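Local coordinates for protein GH18 chiitnase (Pseudoalteromonas aurantia, PDB 6K7Z) that probably hydrolyses the glycosidic bonds of chitin, as an endochitinase of glycoside hydrolase family 18, at residues I5-S10 with G256-Q261; A94-S99 with I135-E140. All blocks are in the same frame, centred on the assembly; numbering follows the deposited sequence.

Both contacts belong to one TIM barrel, at different depths. Contact 1 joins strand 3-8 to strand 256-260 and closes the barrel between its first and last strands. Its centre lies about 8 Å from the centre of the chain. Contact 2 packs two of the outer helices, 93-106 and 130-144, about 17 Å from that centre. The two contact centres are about 24 Å apart, and their nearest atoms about 13 Å, so they do not touch. In sequence, contact 2 is nested inside the long span that contact 1 closes. In the chain, strand 111-115 comes between the two helices of contact 2. It carries Asp-113, whose OD2 hydrogen-bonds Tyr-7 OH of contact 1, in the DxDxE signature of family 18 catalytic sites.

Contact 1: I5-S10 with G256-Q261; sequences ITYYNS and GIMNWQ
Tyr-7 and Trp-260 cross at about a right angle as side chains, their ring planes 46° apart. Tyr-7 CB sits 3.4 Å from Trp-260 CE3. Met-258 reaches the Tyr-7 ring at its edge: bent at chi2 and chi3, it sets SD 3.7 Å from Tyr-7 CE1, a Met-aromatic contact. Tyr-7 OH hydrogen-bonds Asp-113 OD2. On the face of the sheet that carries Thr-6 and Asn-259, these two lie side by side. Thr-6 OG1 is anti to its own N (chi1 -175°) and gives its proton to Asn-259 OD1 at 2.6 Å, tilted from the carbonyl plane. Asn-259 ND2 hydrogen-bonds Tyr-23 OH. Past the strands, Gln-261 follows a cis peptide bond. Its OE1 takes Ser-10 N at 2.7 Å and Asn-9 N at 3.1 Å, plus a water that also bonds Ser-10 O. A leucine in place of Gln-261 would probably leave both backbone N-H groups without this acceptor and the chain at Asn-9 and Ser-10 less firmly held. Backbone bonds such as Asn-259 N to Ile-5 O (2.9 Å) pair the strands in parallel. This is the first-to-last strand closure of a TIM barrel, with a cis peptide after the tryptophan as in other family 18 chitinases.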
ATOM      1  N   ILE A   5       7.388  -5.641  -2.702  1.00 10.44           N
ATOM      2  CA  ILE A   5       6.401  -5.426  -1.658  1.00 10.14           C
ATOM      3  C   ILE A   5       5.230  -6.368  -1.899  1.00 10.94           C
ATOM      4  O   ILE A   5       4.833  -6.598  -3.047  1.00  9.95           O
ATOM      5  CB  ILE A   5       5.952  -3.954  -1.641  1.00 10.38           C
ATOM      6  CG1 ILE A   5       7.184  -3.058  -1.469  1.00 14.33           C
ATOM      7  CG2 ILE A   5       4.921  -3.688  -0.531  1.00 11.06           C
ATOM      8  CD1 ILE A   5       6.880  -1.623  -1.315  1.00 15.53           C
ATOM      9  N   THR A   6       4.680  -6.927  -0.823  1.00  8.54           N
ATOM     10  CA  THR A   6       3.478  -7.734  -0.966  1.00  9.18           C
ATOM     11  C   THR A   6       2.532  -7.423   0.176  1.00  9.93           C
ATOM     12  O   THR A   6       2.952  -6.983   1.246  1.00 12.83           O
ATOM     13  CB  THR A   6       3.789  -9.247  -1.015  1.00 10.31           C
ATOM     14  OG1 THR A   6       2.583  -9.982  -1.274  1.00  9.93           O
ATOM     15  CG2 THR A   6       4.436  -9.730   0.289  1.00 10.22           C
ATOM     16  N   TYR A   7       1.243  -7.649  -0.068  1.00  9.25           N
ATOM     17  CA  TYR A   7       0.221  -7.610   0.972  1.00 10.62           C
ATOM     18  C   TYR A   7      -0.100  -9.014   1.463  1.00 11.06           C
ATOM     19  O   TYR A   7      -0.227  -9.951   0.671  1.00 11.64           O
ATOM     20  CB  TYR A   7      -1.067  -6.962   0.474  1.00 12.26           C
ATOM     21  CG  TYR A   7      -0.978  -5.466   0.338  1.00 12.63           C
ATOM     22  CD1 TYR A   7      -0.393  -4.894  -0.792  1.00  8.36           C
ATOM     23  CD2 TYR A   7      -1.464  -4.634   1.329  1.00  9.94           C
ATOM     24  CE1 TYR A   7      -0.282  -3.534  -0.925  1.00  9.23           C
ATOM     25  CE2 TYR A   7      -1.366  -3.250   1.202  1.00  8.59           C
ATOM     26  CZ  TYR A   7      -0.774  -2.719   0.071  1.00  8.32           C
ATOM     27  OH  TYR A   7      -0.663  -1.368  -0.080  1.00 10.91           O
ATOM     28  N   TYR A   8      -0.246  -9.156   2.778  1.00 10.78           N
ATOM     29  CA  TYR A   8      -0.641 -10.423   3.374  1.00 10.08           C
ATOM     30  C   TYR A   8      -2.030 -10.241   3.974  1.00 10.51           C
ATOM     31  O   TYR A   8      -2.183  -9.582   5.004  1.00 12.18           O
ATOM     32  CB  TYR A   8       0.373 -10.870   4.418  1.00  9.73           C
ATOM     33  CG  TYR A   8       0.120 -12.265   4.948  1.00 13.63           C
ATOM     34  CD1 TYR A   8       0.584 -13.368   4.255  1.00 12.31           C
ATOM     35  CD2 TYR A   8      -0.569 -12.478   6.135  1.00 15.49           C
ATOM     36  CE1 TYR A   8       0.384 -14.649   4.718  1.00 14.20           C
ATOM     37  CE2 TYR A   8      -0.784 -13.782   6.607  1.00 14.32           C
ATOM     38  CZ  TYR A   8      -0.306 -14.858   5.879  1.00 16.87           C
ATOM     39  OH  TYR A   8      -0.485 -16.171   6.309  1.00 20.90           O
ATOM     40  N   ASN A   9      -3.036 -10.826   3.323  1.00 12.12           N
ATOM     41  CA  ASN A   9      -4.407 -10.827   3.830  1.00 13.32           C
ATOM     42  C   ASN A   9      -4.877 -12.262   3.991  1.00 13.77           C
ATOM     43  O   ASN A   9      -5.072 -12.710   5.123  1.00 15.41           O
ATOM     44  CB  ASN A   9      -5.317 -10.020   2.900  1.00 14.47           C
ATOM     45  CG  ASN A   9      -6.741  -9.865   3.440  1.00 20.14           C
ATOM     46  OD1 ASN A   9      -7.692 -10.337   2.827  1.00 25.91           O
ATOM     47  ND2 ASN A   9      -6.889  -9.185   4.576  1.00 18.42           N
ATOM     48  N   SER A  10      -5.045 -13.013   2.897  1.00 13.54           N
ATOM     49  CA  SER A  10      -5.342 -14.437   2.989  1.00 14.06           C
ATOM     50  C   SER A  10      -4.184 -15.188   3.637  1.00 16.02           C
ATOM     51  O   SER A  10      -3.010 -14.883   3.400  1.00 12.65           O
ATOM     52  CB  SER A  10      -5.608 -15.018   1.600  1.00 15.65           C
ATOM     53  OG  SER A  10      -5.429 -16.427   1.619  1.00 19.13           O
ATOM     54  N   GLY A 256       9.985  -0.007  -7.722  1.00 14.29           N
ATOM     55  CA  GLY A 256       9.777  -1.383  -7.319  1.00 13.88           C
ATOM     56  C   GLY A 256       8.462  -1.937  -7.833  1.00 12.89           C
ATOM     57  O   GLY A 256       7.761  -1.309  -8.628  1.00 12.93           O
ATOM     58  N   ILE A 257       8.152  -3.142  -7.341  1.00 11.24           N
ATOM     59  CA  ILE A 257       6.960  -3.892  -7.718  1.00 10.68           C
ATOM     60  C   ILE A 257       6.249  -4.342  -6.456  1.00  8.89           C
ATOM     61  O   ILE A 257       6.873  -4.935  -5.569  1.00  9.25           O
ATOM     62  CB  ILE A 257       7.304  -5.118  -8.580  1.00 11.14           C
ATOM     63  CG1 ILE A 257       7.862  -4.678  -9.933  1.00 10.50           C
ATOM     64  CG2 ILE A 257       6.067  -6.016  -8.748  1.00 12.02           C
ATOM     65  CD1 ILE A 257       6.822  -4.002 -10.827  1.00 12.64           C
ATOM     66  N   MET A 258       4.948  -4.080  -6.391  1.00  9.96           N
ATOM     67  CA  MET A 258       4.071  -4.532  -5.317  1.00  9.78           C
ATOM     68  C   MET A 258       3.128  -5.591  -5.870  1.00  9.97           C
ATOM     69  O   MET A 258       2.843  -5.608  -7.071  1.00 10.02           O
ATOM     70  CB  MET A 258       3.278  -3.346  -4.736  1.00  9.29           C
ATOM     71  CG  MET A 258       2.213  -3.730  -3.690  1.00  9.75           C
ATOM     72  SD  MET A 258       0.607  -4.084  -4.454  1.00 10.98           S
ATOM     73  CE  MET A 258      -0.052  -2.442  -4.713  1.00 12.69           C
ATOM     74  N   ASN A 259       2.659  -6.502  -5.019  1.00 10.38           N
ATOM     75  CA  ASN A 259       1.634  -7.423  -5.487  1.00  9.86           C
ATOM     76  C   ASN A 259       0.516  -7.574  -4.469  1.00 11.56           C
ATOM     77  O   ASN A 259       0.697  -7.400  -3.256  1.00 10.31           O
ATOM     78  CB  ASN A 259       2.199  -8.816  -5.865  1.00  9.61           C
ATOM     79  CG  ASN A 259       2.616  -9.646  -4.661  1.00  9.82           C
ATOM     80  OD1 ASN A 259       1.805  -9.979  -3.793  1.00  9.63           O
ATOM     81  ND2 ASN A 259       3.883 -10.036  -4.641  1.00 11.34           N
ATOM     82  N   TRP A 260      -0.657  -7.871  -5.005  1.00 10.03           N
ATOM     83  CA  TRP A 260      -1.782  -8.375  -4.231  1.00 10.85           C
ATOM     84  C   TRP A 260      -2.021  -9.777  -4.771  1.00 11.35           C
ATOM     85  O   TRP A 260      -2.325  -9.910  -5.958  1.00 10.26           O
ATOM     86  CB  TRP A 260      -3.033  -7.494  -4.409  1.00 10.96           C
ATOM     87  CG  TRP A 260      -4.192  -7.985  -3.597  1.00 12.80           C
ATOM     88  CD1 TRP A 260      -5.124  -8.923  -3.967  1.00 13.10           C
ATOM     89  CD2 TRP A 260      -4.505  -7.617  -2.250  1.00 12.10           C
ATOM     90  NE1 TRP A 260      -6.015  -9.133  -2.937  1.00 17.45           N
ATOM     91  CE2 TRP A 260      -5.656  -8.344  -1.871  1.00 14.16           C
ATOM     92  CE3 TRP A 260      -3.938  -6.723  -1.334  1.00 12.57           C
ATOM     93  CZ2 TRP A 260      -6.245  -8.213  -0.606  1.00 16.20           C
ATOM     94  CZ3 TRP A 260      -4.519  -6.593  -0.087  1.00 12.83           C
ATOM     95  CH2 TRP A 260      -5.660  -7.335   0.272  1.00 14.82           C
ATOM     96  N   GLN A 261      -1.834 -10.823  -3.975  1.00  9.89           N
ATOM     97  CA  GLN A 261      -1.354 -10.782  -2.602  1.00 11.34           C
ATOM     98  C   GLN A 261      -0.480 -12.014  -2.365  1.00  9.94           C
ATOM     99  O   GLN A 261      -0.471 -12.943  -3.185  1.00 11.84           O
ATOM    100  CB  GLN A 261      -2.524 -10.755  -1.607  1.00 11.43           C
ATOM    101  CG  GLN A 261      -3.464 -11.967  -1.706  1.00 12.70           C
ATOM    102  CD  GLN A 261      -4.457 -12.027  -0.553  1.00 15.40           C
ATOM    103  OE1 GLN A 261      -4.069 -11.989   0.617  1.00 14.90           O
ATOM    104  NE2 GLN A 261      -5.746 -12.105  -0.881  1.00 16.22           N
TER
HETATM  105  O   HOH W   1       5.948  -7.810  -5.270  1.00 12.14           O
HETATM  106  O   HOH W   2      -7.960 -12.131   0.737  1.00 21.13           O
HETATM  107  O   HOH W   3      -1.832 -13.287   1.322  1.00 10.94           O

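Contact 2: A94-S99 with I135-E140; sequences AKLADS and ISLTQE
Leu-137 meets Leu-96 through its CD1 methyl, where helix 130-144 faces helix 93-106. The residue before it, Ser-136, hydrogen-bonds through OG to Thr-93 OG1 at the start of helix 93-106. The CG of Leu-137 is anti to the backbone N (chi1 178°), which carries the branch toward the other helix although the CB starts off to one side. CD1 comes to 3.8 Å from Leu-96 CD2 and 4.0 Å from Leu-96 CG, and the two leucines cross obliquely. The same CD1 lies 4.3 Å from Ala-97 CB. These are neighbouring outer helices of the TIM barrel, joined through strand 111-115, and their short axes run 8.8 Å apart at 46°. Glu-140 comes last, with its CB bond directed at helix 93-106. Its CB is 3.5 Å from Ala-97 CB. Consistent with the small alanine side chain, the CA atoms of Ala-97 and Glu-140 are 5.8 Å apart. The Glu-140 chain then bends at chi2 (-74°), and CD passes 4.2 Å from Ala-94 CB. Glu-140 OE1 forms salt bridges with Lys-143 and Arg-144 of its own helix.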
ATOM      1  N   ALA A  94      -5.424  13.582  14.690  1.00 17.60           N
ATOM      2  CA  ALA A  94      -4.379  13.373  15.684  1.00 18.67           C
ATOM      3  C   ALA A  94      -4.693  12.155  16.539  1.00 18.91           C
ATOM      4  O   ALA A  94      -3.795  11.384  16.888  1.00 18.54           O
ATOM      5  CB  ALA A  94      -4.207  14.623  16.546  1.00 18.41           C
ATOM      6  N   LYS A  95      -5.971  11.959  16.863  1.00 18.70           N
ATOM      7  CA  LYS A  95      -6.378  10.797  17.636  1.00 18.40           C
ATOM      8  C   LYS A  95      -6.170   9.519  16.842  1.00 19.66           C
ATOM      9  O   LYS A  95      -5.669   8.522  17.378  1.00 18.60           O
ATOM     10  CB  LYS A  95      -7.841  10.943  18.060  1.00 21.10           C
ATOM     11  CG  LYS A  95      -8.345   9.826  18.947  1.00 22.65           C
ATOM     12  CD  LYS A  95      -9.715  10.160  19.549  1.00 25.91           C
ATOM     13  CE  LYS A  95     -10.098   9.132  20.615  1.00 33.30           C
ATOM     14  NZ  LYS A  95     -11.497   9.276  21.128  1.00 39.08           N
ATOM     15  N   LEU A  96      -6.551   9.534  15.562  1.00 16.13           N
ATOM     16  CA  LEU A  96      -6.295   8.395  14.690  1.00 15.84           C
ATOM     17  C   LEU A  96      -4.800   8.112  14.600  1.00 16.12           C
ATOM     18  O   LEU A  96      -4.358   6.965  14.763  1.00 16.10           O
ATOM     19  CB  LEU A  96      -6.886   8.665  13.304  1.00 16.20           C
ATOM     20  CG  LEU A  96      -6.623   7.602  12.234  1.00 12.72           C
ATOM     21  CD1 LEU A  96      -7.220   6.269  12.652  1.00 16.74           C
ATOM     22  CD2 LEU A  96      -7.176   8.032  10.881  1.00 15.35           C
ATOM     23  N   ALA A  97      -4.000   9.161  14.377  1.00 14.24           N
ATOM     24  CA  ALA A  97      -2.554   8.981  14.280  1.00 17.45           C
ATOM     25  C   ALA A  97      -1.993   8.334  15.535  1.00 19.17           C
ATOM     26  O   ALA A  97      -1.142   7.438  15.456  1.00 16.35           O
ATOM     27  CB  ALA A  97      -1.870  10.321  14.025  1.00 15.51           C
ATOM     28  N   ASP A  98      -2.463   8.770  16.708  1.00 18.81           N
ATOM     29  CA  ASP A  98      -1.948   8.215  17.952  1.00 19.48           C
ATOM     30  C   ASP A  98      -2.308   6.745  18.086  1.00 19.25           C
ATOM     31  O   ASP A  98      -1.478   5.933  18.513  1.00 18.60           O
ATOM     32  CB  ASP A  98      -2.485   8.997  19.149  1.00 22.45           C
ATOM     33  CG  ASP A  98      -2.176   8.312  20.467  1.00 29.41           C
ATOM     34  OD1 ASP A  98      -1.017   8.409  20.928  1.00 30.33           O
ATOM     35  OD2 ASP A  98      -3.083   7.656  21.031  1.00 33.46           O
ATOM     36  N   SER A  99      -3.539   6.381  17.719  1.00 17.96           N
ATOM     37  CA  SER A  99      -3.925   4.972  17.742  1.00 19.37           C
ATOM     38  C   SER A  99      -3.060   4.140  16.798  1.00 18.53           C
ATOM     39  O   SER A  99      -2.611   3.042  17.151  1.00 18.13           O
ATOM     40  CB  SER A  99      -5.400   4.831  17.380  1.00 21.96           C
ATOM     41  OG  SER A  99      -6.214   5.541  18.298  1.00 22.66           O
ATOM     42  N   ILE A 135      -3.416  14.441   3.991  1.00 14.06           N
ATOM     43  CA  ILE A 135      -2.322  15.349   4.332  1.00 14.80           C
ATOM     44  C   ILE A 135      -2.149  15.434   5.845  1.00 14.28           C
ATOM     45  O   ILE A 135      -1.044  15.263   6.368  1.00 16.48           O
ATOM     46  CB  ILE A 135      -2.575  16.732   3.712  1.00 17.55           C
ATOM     47  CG1 ILE A 135      -2.353  16.653   2.203  1.00 13.76           C
ATOM     48  CG2 ILE A 135      -1.709  17.815   4.378  1.00 17.51           C
ATOM     49  CD1 ILE A 135      -2.913  17.831   1.444  1.00 14.63           C
ATOM     50  N   SER A 136      -3.236  15.699   6.565  1.00 13.10           N
ATOM     51  CA  SER A 136      -3.147  15.815   8.023  1.00 15.54           C
ATOM     52  C   SER A 136      -2.760  14.491   8.670  1.00 15.95           C
ATOM     53  O   SER A 136      -1.927  14.459   9.584  1.00 18.05           O
ATOM     54  CB  SER A 136      -4.473  16.319   8.594  1.00 17.55           C
ATOM     55  OG  SER A 136      -4.419  16.323  10.018  1.00 21.27           O
ATOM     56  N   LEU A 137      -3.379  13.388   8.238  1.00 14.03           N
ATOM     57  CA  LEU A 137      -3.017  12.092   8.802  1.00 13.91           C
ATOM     58  C   LEU A 137      -1.537  11.786   8.584  1.00 13.64           C
ATOM     59  O   LEU A 137      -0.851  11.326   9.503  1.00 17.46           O
ATOM     60  CB  LEU A 137      -3.885  10.986   8.202  1.00 12.67           C
ATOM     61  CG  LEU A 137      -3.542   9.581   8.701  1.00 13.94           C
ATOM     62  CD1 LEU A 137      -3.751   9.468  10.208  1.00 12.89           C
ATOM     63  CD2 LEU A 137      -4.345   8.509   7.945  1.00 15.05           C
ATOM     64  N   THR A 138      -1.019  12.062   7.383  1.00 12.87           N
ATOM     65  CA  THR A 138       0.395  11.801   7.138  1.00 14.30           C
ATOM     66  C   THR A 138       1.278  12.627   8.065  1.00 14.36           C
ATOM     67  O   THR A 138       2.220  12.098   8.664  1.00 15.62           O
ATOM     68  CB  THR A 138       0.744  12.067   5.672  1.00 15.18           C
ATOM     69  OG1 THR A 138       0.046  11.134   4.836  1.00 12.61           O
ATOM     70  CG2 THR A 138       2.238  11.904   5.442  1.00 14.11           C
ATOM     71  N   GLN A 139       0.958  13.913   8.238  1.00 14.98           N
ATOM     72  CA  GLN A 139       1.776  14.771   9.086  1.00 16.18           C
ATOM     73  C   GLN A 139       1.766  14.282  10.528  1.00 16.08           C
ATOM     74  O   GLN A 139       2.815  14.194  11.176  1.00 17.23           O
ATOM     75  CB  GLN A 139       1.276  16.213   9.003  1.00 17.71           C
ATOM     76  CG  GLN A 139       1.636  16.921   7.705  1.00 21.39           C
ATOM     77  CD  GLN A 139       0.953  18.271   7.559  1.00 25.44           C
ATOM     78  OE1 GLN A 139      -0.087  18.522   8.166  1.00 26.00           O
ATOM     79  NE2 GLN A 139       1.533  19.143   6.740  1.00 26.17           N
ATOM     80  N   GLU A 140       0.582  13.956  11.048  1.00 16.64           N
ATOM     81  CA  GLU A 140       0.481  13.537  12.440  1.00 16.04           C
ATOM     82  C   GLU A 140       1.140  12.187  12.659  1.00 16.79           C
ATOM     83  O   GLU A 140       1.743  11.940  13.710  1.00 14.90           O
ATOM     84  CB  GLU A 140      -0.986  13.491  12.862  1.00 14.52           C
ATOM     85  CG  GLU A 140      -1.692  14.820  12.753  1.00 17.09           C
ATOM     86  CD  GLU A 140      -1.271  15.777  13.846  1.00 24.30           C
ATOM     87  OE1 GLU A 140      -0.485  15.367  14.738  1.00 23.95           O
ATOM     88  OE2 GLU A 140      -1.744  16.927  13.824  1.00 24.17           O
TER